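Local coordinates for protein D-aminopeptidase (Burkholderia sp. LK4, PDB 5TZB) that probably hydrolyses peptides and amides with an N-terminal beta-amino acid, as a beta-aminopeptidase of the Ntn-hydrolase type in peptidase family S58, at residues C[261-266]-C[300-305]; C[85-90]-C[278-283]; C[105-110]-C[142-147]; C[212-217]-C[339-344]. One frame throughout, in Å; residues are numbered along the deposited sequence.

Contact 1. Residues C[261-266]-C[300-305]; sequences VVTIAT and IFLAFA
Phe-304, Val-262 and Ile-264 give the most surface to this pairing of strands 261-266 and 300-305. Placed between its own backbone N and carbonyl carbon (chi1 70°), the Phe-304 ring leans back over the neighbouring strand. Ala-265 CB sits over one face in a CH-pi contact, 3.9 Å from the ring centroid and displaced toward CZ, whereas Thr-263 CG2 meets the ring edge at CE2, 3.6 Å away. Beneath these side chains the main chains run parallel, their axes 15° apart, and form the two neighbouring strands of a beta-alpha-beta unit whose connecting helix is 272-289. Five backbone hydrogen bonds join them; Ile-264 contributes two, from its N to Leu-302 O (2.7 Å, N-H...O 167°) and from Phe-304 N to its O (2.9 Å). On the face turned to that helix, Val-262 CG2 approaches Phe-301 CD1 obliquely at 3.6 Å. Ile-264 CB lies beside Ala-303 CB at 3.9 Å on the same face, and the side chain of Ile-264 also touches Leu-278 of the helix. The opposite face, carrying Thr-263 and Phe-304, packs on Ile-111 of strand 111-115, and Thr-263 OG1 is hydrogen-bonded to Tyr-113 OH.

Contact 2. Residues C[85-90]-C[278-283]; sequences GVHVLN and LAQRAS
His-87 lays its imidazole flat against the side chain of Gln-280, and here the packing between 85-90 and 278-283 is tightest. The Gln-280 CG methylene stands over the ring centre, 3.5 Å from the centroid, a CH-pi contact. Farther along the extended chain the amide stacks on the ring, the two planes 8° apart, with Gln-280 CD 3.3 Å from His-87 CE1. A first torsion that sets His-87 CG opposite the backbone N (chi1 178°) presents this face to the helix. Nearer Gly-85, Ala-279 CB rests on the strand backbone, 3.8 Å from His-87 N. Helix 272-289 thus covers one face of the sheet at strand 82-88, the local axes 28° apart in direction and 6.8 Å at closest approach. The chain turns a corner at Leu-89, where Leu-89 and Asn-90 both face Asp-299 in a classic beta bulge, and contact thins there. Ser-283 OG comes no closer than 3.9 Å to Leu-89 CB and 4.0 Å to His-87 CD2, with no hydrogen bond. The outer side of the stack faces a second subunit: His-87 NE2 is bonded to Gln-280 OE1 of that subunit, and Gln-280 OE1 to its His-87 NE2, a reciprocal pair that fixes the polar ends of both groups at the subunit interface.

Contact 3. Residues C[105-110]-C[142-147]; sequences GLLTTP and MPVVME
The turn that leads from the short strand 106-107 into strand 111-115 packs here against the start of strand 144-148, the parallel neighbour of 111-115 in the five-stranded mixed sheet. Strand 106-107 itself pairs with 82-88 in the other sheet, so the contact lies where the chain passes from one sheet to the other. Thr-109 occupies the centre. Its OG1 lies between the backbone N and the carbonyl carbon (chi1 61°), a position from which it serves both segments: it donates to Pro-110 O at 2.9 Å, the donor tilted 28° from the carbonyl plane, and accepts from Val-144 N at 3.4 Å. The latter bond is weak and bent, with an N-H...O angle of 141°. Thr-109 OG1 also lies 3.3 Å from Pro-143 CA, while the methyl, Thr-109 CG2, adds a looser contact to Pro-143 CA at 3.8 Å. Beyond this polar centre, Leu-107 and Val-144 supply the apolar part, their side chains crossing at about a right angle. Leu-107 also touches Ile-101, and Val-144 touches Leu-98, both on helix 98-104, which therefore borders the pair. Pro-143 also touches Leu-126 and Val-127 of helix 119-129. At the start of segment 142-147 a water molecule bridges the two segments, accepting from Met-142 N at 3.0 Å and hydrogen-bonded to Thr-108 OG1 at 2.8 Å. In the apolar pair, the touching atoms are Leu-107 CD1 and Val-144 CG2, 3.9 Å apart.

Contact 4. Residues C[212-217]-C[339-344]; sequences WTVGAL and VAAAEA
Val-214 points its side chain from the strand at helix 339-344 and straddles two successive alanines. Its CB already lies 4.0 Å from Ala-340 CB. From there the branches diverge: CG2, opposite the carbonyl carbon, continues over the same methyl, reaching Ala-340 CB at 3.9 Å. The other branch, CG1, is turned opposite the backbone N (chi1 179°) and comes down on the helix backbone, 3.7 Å from Ala-341 CA, with Ala-341 CB beside it at 3.9 Å. One helical turn on from Ala-340, the methyl of Ala-344 faces that of Ala-216, their CB atoms 4.0 Å apart. Every side chain in the contact is small and apolar, no hydrogen bond crosses it, and the axes approach to 7.5 Å. Leu-337, earlier in the same helix, also packs on Val-214, and Leu-278 of helix 272-289 touches Ala-341, so the two helices lie side by side on this face. With strand and helix directions 31° apart, this alanine-lined helix laid against a strand is consistent with the helix-on-sheet layers of the alpha-beta-beta-alpha sandwich found in Ntn hydrolases.

The four contacts share the core of one chain. Contact 1 is central, its centre about 7 Å from that of the chain. Contact 2 joins its strand 300-305 on one side, with His-87 N 2.8 Å from Phe-301 O, and contact 4 joins its strand 261-266 on the other, with Gly-215 N 2.7 Å from Ala-265 O. The helices of contacts 2 and 4 meet where Leu-278 CD1 lies 3.7 Å from Ala-341 CB. Contact 3 packs on the face of contact 1 that carries Phe-304, opposite the helices, with Leu-107 CD2 3.6 Å from Phe-304 CG. A bound calcium ion lies about 11 Å from the Ala-305 side chain of contact 1.

Contact 1. Residues C[261-266]-C[300-305]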
loop_
_atom_site.group_PDB
_atom_site.type_symbol
_atom_site.label_atom_id
_atom_site.label_comp_id
_atom_site.label_asym_id
_atom_site.label_seq_id
_atom_site.Cartn_x
_atom_site.Cartn_y
_atom_site.Cartn_z
ATOM N N VAL C 261 -3.642 19.024 5.513
ATOM C CA VAL C 261 -2.305 18.532 5.213
ATOM C C VAL C 261 -1.456 18.693 6.462
ATOM O O VAL C 261 -1.581 19.675 7.190
ATOM C CB VAL C 261 -1.666 19.247 3.993
ATOM C CG1 VAL C 261 -2.498 18.981 2.729
ATOM C CG2 VAL C 261 -1.555 20.721 4.221
ATOM N N VAL C 262 -0.654 17.672 6.745
ATOM C CA VAL C 262 0.165 17.629 7.953
ATOM C C VAL C 262 1.621 17.335 7.596
ATOM O O VAL C 262 1.889 16.420 6.825
ATOM C CB VAL C 262 -0.332 16.533 8.949
ATOM C CG1 VAL C 262 0.497 16.548 10.211
ATOM C CG2 VAL C 262 -1.798 16.748 9.309
ATOM N N THR C 263 2.550 18.123 8.128
ATOM C CA THR C 263 3.952 17.745 8.084
ATOM C C THR C 263 4.427 17.535 9.508
ATOM O O THR C 263 4.227 18.394 10.359
ATOM C CB THR C 263 4.866 18.786 7.387
ATOM O OG1 THR C 263 4.487 18.934 6.013
ATOM C CG2 THR C 263 6.321 18.315 7.422
ATOM N N ILE C 264 5.000 16.363 9.759
ATOM C CA ILE C 264 5.641 16.041 11.026
ATOM C C ILE C 264 7.152 16.067 10.837
ATOM O O ILE C 264 7.663 15.463 9.892
ATOM C CB ILE C 264 5.213 14.651 11.522
ATOM C CG1 ILE C 264 3.723 14.661 11.897
ATOM C CG2 ILE C 264 6.074 14.211 12.718
ATOM C CD1 ILE C 264 3.119 13.238 12.037
ATOM N N ALA C 265 7.876 16.760 11.714
ATOM C CA ALA C 265 9.343 16.718 11.651
ATOM C C ALA C 265 9.932 16.221 12.967
ATOM O O ALA C 265 9.379 16.463 14.057
ATOM C CB ALA C 265 9.915 18.089 11.302
ATOM N N THR C 266 11.073 15.550 12.877
ATOM C CA THR C 266 11.770 15.124 14.087
ATOM C C THR C 266 13.258 15.059 13.855
ATOM O O THR C 266 13.700 14.766 12.739
ATOM C CB THR C 266 11.293 13.742 14.586
ATOM O OG1 THR C 266 11.944 13.440 15.820
ATOM C CG2 THR C 266 11.620 12.638 13.579
ATOM N N ILE C 300 -3.910 14.154 4.152
ATOM C CA ILE C 300 -2.649 13.631 3.637
ATOM C C ILE C 300 -1.487 14.046 4.530
ATOM O O ILE C 300 -1.310 15.236 4.819
ATOM C CB ILE C 300 -2.434 14.112 2.178
ATOM C CG1 ILE C 300 -3.575 13.595 1.299
ATOM C CG2 ILE C 300 -1.064 13.697 1.647
ATOM C CD1 ILE C 300 -3.568 14.132 -0.134
ATOM N N PHE C 301 -0.708 13.061 4.975
ATOM C CA PHE C 301 0.295 13.286 6.011
ATOM C C PHE C 301 1.721 12.947 5.562
ATOM O O PHE C 301 1.960 11.913 4.940
ATOM C CB PHE C 301 -0.030 12.453 7.262
ATOM C CG PHE C 301 -1.486 12.475 7.662
ATOM C CD1 PHE C 301 -2.234 13.638 7.600
ATOM C CD2 PHE C 301 -2.106 11.305 8.111
ATOM C CE1 PHE C 301 -3.586 13.638 7.970
ATOM C CE2 PHE C 301 -3.458 11.302 8.482
ATOM C CZ PHE C 301 -4.190 12.465 8.418
ATOM N N LEU C 302 2.661 13.810 5.923
ATOM C CA LEU C 302 4.069 13.621 5.605
ATOM C C LEU C 302 4.879 13.740 6.871
ATOM O O LEU C 302 4.607 14.607 7.695
ATOM C CB LEU C 302 4.542 14.653 4.583
ATOM C CG LEU C 302 6.039 14.752 4.255
ATOM C CD1 LEU C 302 6.546 13.500 3.598
ATOM C CD2 LEU C 302 6.269 15.940 3.342
ATOM N N ALA C 303 5.850 12.852 7.029
ATOM C CA ALA C 303 6.802 12.929 8.126
ATOM C C ALA C 303 8.238 12.836 7.599
ATOM O O ALA C 303 8.541 11.989 6.760
ATOM C CB ALA C 303 6.542 11.840 9.128
ATOM N N PHE C 304 9.111 13.720 8.065
ATOM C CA PHE C 304 10.535 13.602 7.734
ATOM C C PHE C 304 11.409 13.704 8.985
ATOM O O PHE C 304 11.033 14.325 9.990
ATOM C CB PHE C 304 10.956 14.638 6.677
ATOM C CG PHE C 304 10.981 16.070 7.168
ATOM C CD1 PHE C 304 12.134 16.621 7.723
ATOM C CD2 PHE C 304 9.864 16.882 7.020
ATOM C CE1 PHE C 304 12.156 17.936 8.162
ATOM C CE2 PHE C 304 9.882 18.200 7.451
ATOM C CZ PHE C 304 11.034 18.728 8.027
ATOM N N ALA C 305 12.585 13.089 8.906
ATOM C CA ALA C 305 13.504 13.037 10.030
ATOM C C ALA C 305 14.845 13.665 9.650
ATOM O O ALA C 305 15.325 13.476 8.530
ATOM C CB ALA C 305 13.691 11.593 10.481
#

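Contact 2. Residues C[85-90]-C[278-283]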
loop_
_atom_site.group_PDB
_atom_site.type_symbol
_atom_site.label_atom_id
_atom_site.label_comp_id
_atom_site.label_asym_id
_atom_site.label_seq_id
_atom_site.Cartn_x
_atom_site.Cartn_y
_atom_site.Cartn_z
ATOM N N GLY C 85 8.486 9.790 4.978
ATOM C CA GLY C 85 7.454 8.834 4.649
ATOM C C GLY C 85 6.120 9.556 4.593
ATOM O O GLY C 85 5.980 10.664 5.134
ATOM N N VAL C 86 5.135 8.932 3.951
ATOM C CA VAL C 86 3.808 9.531 3.851
ATOM C C VAL C 86 2.738 8.578 4.334
ATOM O O VAL C 86 2.894 7.355 4.233
ATOM C CB VAL C 86 3.471 9.949 2.413
ATOM C CG1 VAL C 86 4.385 11.054 1.959
ATOM C CG2 VAL C 86 3.557 8.754 1.459
ATOM N N HIS C 87 1.650 9.135 4.867
ATOM C CA HIS C 87 0.460 8.339 5.099
ATOM C C HIS C 87 -0.800 9.067 4.645
ATOM O O HIS C 87 -0.983 10.258 4.921
ATOM C CB HIS C 87 0.285 7.942 6.575
ATOM C CG HIS C 87 -0.970 7.159 6.795
ATOM N ND1 HIS C 87 -1.034 5.792 6.601
ATOM C CD2 HIS C 87 -2.236 7.553 7.076
ATOM C CE1 HIS C 87 -2.273 5.379 6.794
ATOM N NE2 HIS C 87 -3.026 6.428 7.084
ATOM N N VAL C 88 -1.682 8.332 3.975
ATOM C CA VAL C 88 -2.929 8.919 3.513
ATOM C C VAL C 88 -4.133 8.309 4.229
ATOM O O VAL C 88 -4.449 7.138 4.049
ATOM C CB VAL C 88 -3.120 8.748 1.984
ATOM C CG1 VAL C 88 -4.475 9.317 1.588
ATOM C CG2 VAL C 88 -2.004 9.439 1.231
ATOM N N LEU C 89 -4.776 9.114 5.070
ATOM C CA LEU C 89 -6.010 8.722 5.728
ATOM C C LEU C 89 -7.171 8.797 4.739
ATOM O O LEU C 89 -8.070 7.966 4.778
ATOM C CB LEU C 89 -6.279 9.621 6.958
ATOM C CG LEU C 89 -7.648 9.627 7.651
ATOM C CD1 LEU C 89 -8.134 8.231 8.070
ATOM C CD2 LEU C 89 -7.570 10.554 8.884
ATOM N N ASN C 90 -7.172 9.824 3.894
ATOM C CA ASN C 90 -8.228 9.997 2.890
ATOM C C ASN C 90 -7.740 10.839 1.720
ATOM O O ASN C 90 -7.635 12.063 1.836
ATOM C CB ASN C 90 -9.449 10.657 3.524
ATOM C CG ASN C 90 -10.716 10.484 2.689
ATOM O OD1 ASN C 90 -11.341 9.419 2.712
ATOM N ND2 ASN C 90 -11.115 11.538 1.976
ATOM N N LEU C 278 5.493 6.991 11.640
ATOM C CA LEU C 278 5.294 8.250 12.340
ATOM C C LEU C 278 4.201 9.090 11.656
ATOM O O LEU C 278 3.373 9.696 12.333
ATOM C CB LEU C 278 6.606 9.026 12.412
ATOM C CG LEU C 278 6.619 10.267 13.307
ATOM C CD1 LEU C 278 6.420 9.855 14.754
ATOM C CD2 LEU C 278 7.918 11.009 13.147
ATOM N N ALA C 279 4.197 9.110 10.322
ATOM C CA ALA C 279 3.221 9.914 9.594
ATOM C C ALA C 279 1.791 9.477 9.898
ATOM O O ALA C 279 0.899 10.316 9.980
ATOM C CB ALA C 279 3.482 9.860 8.090
ATOM N N GLN C 280 1.571 8.178 10.074
ATOM C CA GLN C 280 0.210 7.697 10.291
ATOM C C GLN C 280 -0.298 8.143 11.658
ATOM O O GLN C 280 -1.508 8.198 11.878
ATOM C CB GLN C 280 0.105 6.169 10.151
ATOM C CG GLN C 280 -1.364 5.694 10.205
ATOM C CD GLN C 280 -1.611 4.219 9.828
ATOM O OE1 GLN C 280 -2.760 3.762 9.863
ATOM N NE2 GLN C 280 -0.558 3.486 9.454
ATOM N N ARG C 281 0.591 8.533 12.568
ATOM C CA ARG C 281 0.084 8.954 13.877
ATOM C C ARG C 281 -0.606 10.322 13.764
ATOM O O ARG C 281 -1.235 10.799 14.718
ATOM C CB ARG C 281 1.198 8.989 14.943
ATOM C CG ARG C 281 1.800 7.601 15.320
ATOM C CD ARG C 281 0.879 6.506 14.867
ATOM N NE ARG C 281 0.992 5.178 15.462
ATOM C CZ ARG C 281 1.548 4.120 14.878
ATOM N NH1 ARG C 281 2.159 4.219 13.705
ATOM N NH2 ARG C 281 1.510 2.951 15.495
ATOM N N ALA C 282 -0.498 10.963 12.602
ATOM C CA ALA C 282 -1.267 12.179 12.369
ATOM C C ALA C 282 -2.776 11.870 12.386
ATOM O O ALA C 282 -3.575 12.709 12.824
ATOM C CB ALA C 282 -0.851 12.838 11.057
ATOM N N SER C 283 -3.151 10.657 11.968
ATOM C CA SER C 283 -4.548 10.177 12.063
ATOM C C SER C 283 -5.035 10.255 13.501
ATOM O O SER C 283 -6.193 10.568 13.764
ATOM C CB SER C 283 -4.688 8.718 11.608
ATOM O OG SER C 283 -4.425 8.534 10.224
#

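Contact 3. Residues C[105-110]-C[142-147]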
loop_
_atom_site.group_PDB
_atom_site.type_symbol
_atom_site.label_atom_id
_atom_site.label_comp_id
_atom_site.label_asym_id
_atom_site.label_seq_id
_atom_site.Cartn_x
_atom_site.Cartn_y
_atom_site.Cartn_z
ATOM N N GLY C 105 11.912 7.035 0.222
ATOM C CA GLY C 105 11.875 7.759 1.479
ATOM C C GLY C 105 12.878 8.900 1.582
ATOM O O GLY C 105 13.442 9.139 2.655
ATOM N N LEU C 106 13.075 9.629 0.488
ATOM C CA LEU C 106 14.038 10.728 0.483
ATOM C C LEU C 106 13.392 12.059 0.108
ATOM O O LEU C 106 12.990 12.272 -1.038
ATOM C CB LEU C 106 15.195 10.420 -0.477
ATOM C CG LEU C 106 16.192 9.341 -0.011
ATOM C CD1 LEU C 106 17.155 8.899 -1.144
ATOM C CD2 LEU C 106 16.973 9.830 1.196
ATOM N N LEU C 107 13.319 12.956 1.092
ATOM C CA LEU C 107 12.883 14.326 0.894
ATOM C C LEU C 107 14.101 15.128 0.464
ATOM O O LEU C 107 15.096 15.192 1.199
ATOM C CB LEU C 107 12.264 14.888 2.192
ATOM C CG LEU C 107 11.805 16.349 2.245
ATOM C CD1 LEU C 107 10.602 16.584 1.313
ATOM C CD2 LEU C 107 11.468 16.791 3.689
ATOM N N THR C 108 14.036 15.730 -0.723
ATOM C CA THR C 108 15.209 16.357 -1.316
ATOM C C THR C 108 14.931 17.803 -1.706
ATOM O O THR C 108 15.730 18.417 -2.412
ATOM C CB THR C 108 15.685 15.580 -2.585
ATOM O OG1 THR C 108 14.646 15.584 -3.571
ATOM C CG2 THR C 108 16.039 14.144 -2.242
ATOM N N THR C 109 13.784 18.325 -1.273
ATOM C CA THR C 109 13.316 19.652 -1.656
ATOM C C THR C 109 12.638 20.326 -0.471
ATOM O O THR C 109 12.386 19.677 0.537
ATOM C CB THR C 109 12.287 19.606 -2.804
ATOM O OG1 THR C 109 11.135 18.858 -2.370
ATOM C CG2 THR C 109 12.889 18.970 -4.059
ATOM N N PRO C 110 12.312 21.619 -0.605
ATOM C CA PRO C 110 11.363 22.157 0.371
ATOM C C PRO C 110 9.988 21.521 0.211
ATOM O O PRO C 110 9.707 20.850 -0.790
ATOM C CB PRO C 110 11.273 23.645 0.024
ATOM C CG PRO C 110 12.424 23.926 -0.850
ATOM C CD PRO C 110 12.832 22.659 -1.517
ATOM N N MET C 142 11.928 17.056 -7.871
ATOM C CA MET C 142 10.563 16.610 -7.573
ATOM C C MET C 142 10.052 17.191 -6.239
ATOM O O MET C 142 10.000 16.477 -5.228
ATOM C CB MET C 142 10.505 15.078 -7.551
ATOM C CG MET C 142 10.840 14.403 -8.906
ATOM S SD MET C 142 10.823 12.604 -8.822
ATOM C CE MET C 142 12.251 12.297 -7.769
ATOM N N PRO C 143 9.685 18.486 -6.230
ATOM C CA PRO C 143 9.221 19.152 -4.999
ATOM C C PRO C 143 7.918 18.577 -4.412
ATOM O O PRO C 143 7.051 18.089 -5.144
ATOM C CB PRO C 143 9.013 20.606 -5.436
ATOM C CG PRO C 143 9.813 20.752 -6.740
ATOM C CD PRO C 143 9.732 19.402 -7.379
ATOM N N VAL C 144 7.794 18.630 -3.090
ATOM C CA VAL C 144 6.578 18.187 -2.430
ATOM C C VAL C 144 5.656 19.376 -2.210
ATOM O O VAL C 144 5.992 20.309 -1.482
ATOM C CB VAL C 144 6.866 17.494 -1.076
ATOM C CG1 VAL C 144 5.543 17.149 -0.351
ATOM C CG2 VAL C 144 7.719 16.221 -1.285
ATOM N N VAL C 145 4.497 19.354 -2.858
ATOM C CA VAL C 145 3.519 20.412 -2.687
ATOM C C VAL C 145 2.207 19.749 -2.313
ATOM O O VAL C 145 1.819 18.748 -2.925
ATOM C CB VAL C 145 3.349 21.271 -3.951
ATOM C CG1 VAL C 145 2.340 22.396 -3.705
ATOM C CG2 VAL C 145 4.685 21.862 -4.368
ATOM N N MET C 146 1.565 20.263 -1.263
ATOM C CA MET C 146 0.293 19.728 -0.803
ATOM C C MET C 146 -0.705 20.869 -0.740
ATOM O O MET C 146 -0.316 22.029 -0.868
ATOM C CB MET C 146 0.466 19.031 0.544
ATOM C CG MET C 146 1.347 17.779 0.439
ATOM S SD MET C 146 1.637 16.957 2.012
ATOM C CE MET C 146 2.860 18.057 2.723
ATOM N N GLU C 147 -1.988 20.554 -0.557
ATOM C CA GLU C 147 -3.017 21.570 -0.695
ATOM C C GLU C 147 -4.262 21.311 0.138
ATOM O O GLU C 147 -4.520 20.180 0.547
ATOM C CB GLU C 147 -3.435 21.699 -2.166
ATOM C CG GLU C 147 -3.958 20.409 -2.803
ATOM C CD GLU C 147 -5.410 20.069 -2.415
ATOM O OE1 GLU C 147 -6.189 20.985 -2.060
ATOM O OE2 GLU C 147 -5.766 18.872 -2.480
HETATM O O HOH W 1 14.333 16.410 -6.254
#

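Contact 4. Residues C[212-217]-C[339-344]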
loop_
_atom_site.group_PDB
_atom_site.type_symbol
_atom_site.label_atom_id
_atom_site.label_comp_id
_atom_site.label_asym_id
_atom_site.label_seq_id
_atom_site.Cartn_x
_atom_site.Cartn_y
_atom_site.Cartn_z
ATOM N N TRP C 212 14.726 13.411 21.803
ATOM C CA TRP C 212 14.353 13.940 20.494
ATOM C C TRP C 212 13.165 14.907 20.526
ATOM O O TRP C 212 12.322 14.877 21.431
ATOM C CB TRP C 212 14.050 12.792 19.532
ATOM C CG TRP C 212 15.203 11.873 19.379
ATOM C CD1 TRP C 212 16.455 12.201 18.948
ATOM C CD2 TRP C 212 15.231 10.478 19.680
ATOM N NE1 TRP C 212 17.264 11.089 18.948
ATOM C CE2 TRP C 212 16.538 10.017 19.398
ATOM C CE3 TRP C 212 14.273 9.563 20.145
ATOM C CZ2 TRP C 212 16.910 8.688 19.562
ATOM C CZ3 TRP C 212 14.643 8.245 20.317
ATOM C CH2 TRP C 212 15.958 7.813 20.024
ATOM N N THR C 213 13.125 15.784 19.526
ATOM C CA THR C 213 12.027 16.721 19.346
ATOM C C THR C 213 11.138 16.281 18.180
ATOM O O THR C 213 11.641 15.815 17.154
ATOM C CB THR C 213 12.549 18.130 19.079
ATOM O OG1 THR C 213 13.329 18.561 20.201
ATOM C CG2 THR C 213 11.389 19.112 18.834
ATOM N N VAL C 214 9.828 16.387 18.369
ATOM C CA VAL C 214 8.854 16.131 17.301
ATOM C C VAL C 214 8.001 17.378 17.094
ATOM O O VAL C 214 7.390 17.883 18.047
ATOM C CB VAL C 214 7.935 14.927 17.626
ATOM C CG1 VAL C 214 6.929 14.713 16.513
ATOM C CG2 VAL C 214 8.746 13.677 17.830
ATOM N N GLY C 215 7.974 17.892 15.867
ATOM C CA GLY C 215 7.166 19.067 15.556
ATOM C C GLY C 215 6.154 18.786 14.464
ATOM O O GLY C 215 6.347 17.875 13.675
ATOM N N ALA C 216 5.067 19.553 14.424
ATOM C CA ALA C 216 4.067 19.412 13.369
ATOM C C ALA C 216 3.634 20.772 12.842
ATOM O O ALA C 216 3.511 21.739 13.606
ATOM C CB ALA C 216 2.832 18.630 13.870
ATOM N N LEU C 217 3.384 20.843 11.539
ATOM C CA LEU C 217 2.799 22.042 10.942
ATOM C C LEU C 217 1.590 21.609 10.111
ATOM O O LEU C 217 1.715 20.794 9.190
ATOM C CB LEU C 217 3.819 22.785 10.067
ATOM C CG LEU C 217 3.369 24.121 9.455
ATOM C CD1 LEU C 217 3.403 25.188 10.511
ATOM C CD2 LEU C 217 4.247 24.512 8.276
ATOM N N VAL C 339 3.538 8.908 20.337
ATOM C CA VAL C 339 2.768 9.719 21.292
ATOM C C VAL C 339 2.989 11.210 21.036
ATOM O O VAL C 339 2.039 11.995 20.922
ATOM C CB VAL C 339 3.175 9.392 22.755
ATOM C CG1 VAL C 339 2.551 10.386 23.747
ATOM C CG2 VAL C 339 2.806 7.949 23.123
ATOM N N ALA C 340 4.257 11.590 20.921
ATOM C CA ALA C 340 4.602 12.989 20.716
ATOM C C ALA C 340 4.011 13.553 19.431
ATOM O O ALA C 340 3.535 14.678 19.429
ATOM C CB ALA C 340 6.117 13.172 20.712
ATOM N N ALA C 341 4.082 12.790 18.336
ATOM C CA ALA C 341 3.569 13.253 17.062
ATOM C C ALA C 341 2.076 13.437 17.147
ATOM O O ALA C 341 1.548 14.436 16.655
ATOM C CB ALA C 341 3.937 12.282 15.906
ATOM N N ALA C 342 1.403 12.481 17.785
ATOM C CA ALA C 342 -0.045 12.547 17.916
ATOM C C ALA C 342 -0.453 13.793 18.684
ATOM O O ALA C 342 -1.379 14.497 18.283
ATOM C CB ALA C 342 -0.590 11.282 18.607
ATOM N N GLU C 343 0.254 14.086 19.777
ATOM C CA GLU C 343 -0.023 15.300 20.559
ATOM C C GLU C 343 0.267 16.581 19.780
ATOM O O GLU C 343 -0.497 17.560 19.872
ATOM C CB GLU C 343 0.798 15.321 21.859
ATOM C CG GLU C 343 0.336 14.330 22.920
ATOM C CD GLU C 343 0.967 14.564 24.290
ATOM O OE1 GLU C 343 1.672 15.585 24.499
ATOM O OE2 GLU C 343 0.746 13.703 25.168
ATOM N N ALA C 344 1.391 16.583 19.053
ATOM C CA ALA C 344 1.820 17.767 18.314
ATOM C C ALA C 344 0.789 18.140 17.255
ATOM O O ALA C 344 0.457 19.313 17.086
ATOM C CB ALA C 344 3.166 17.526 17.673
#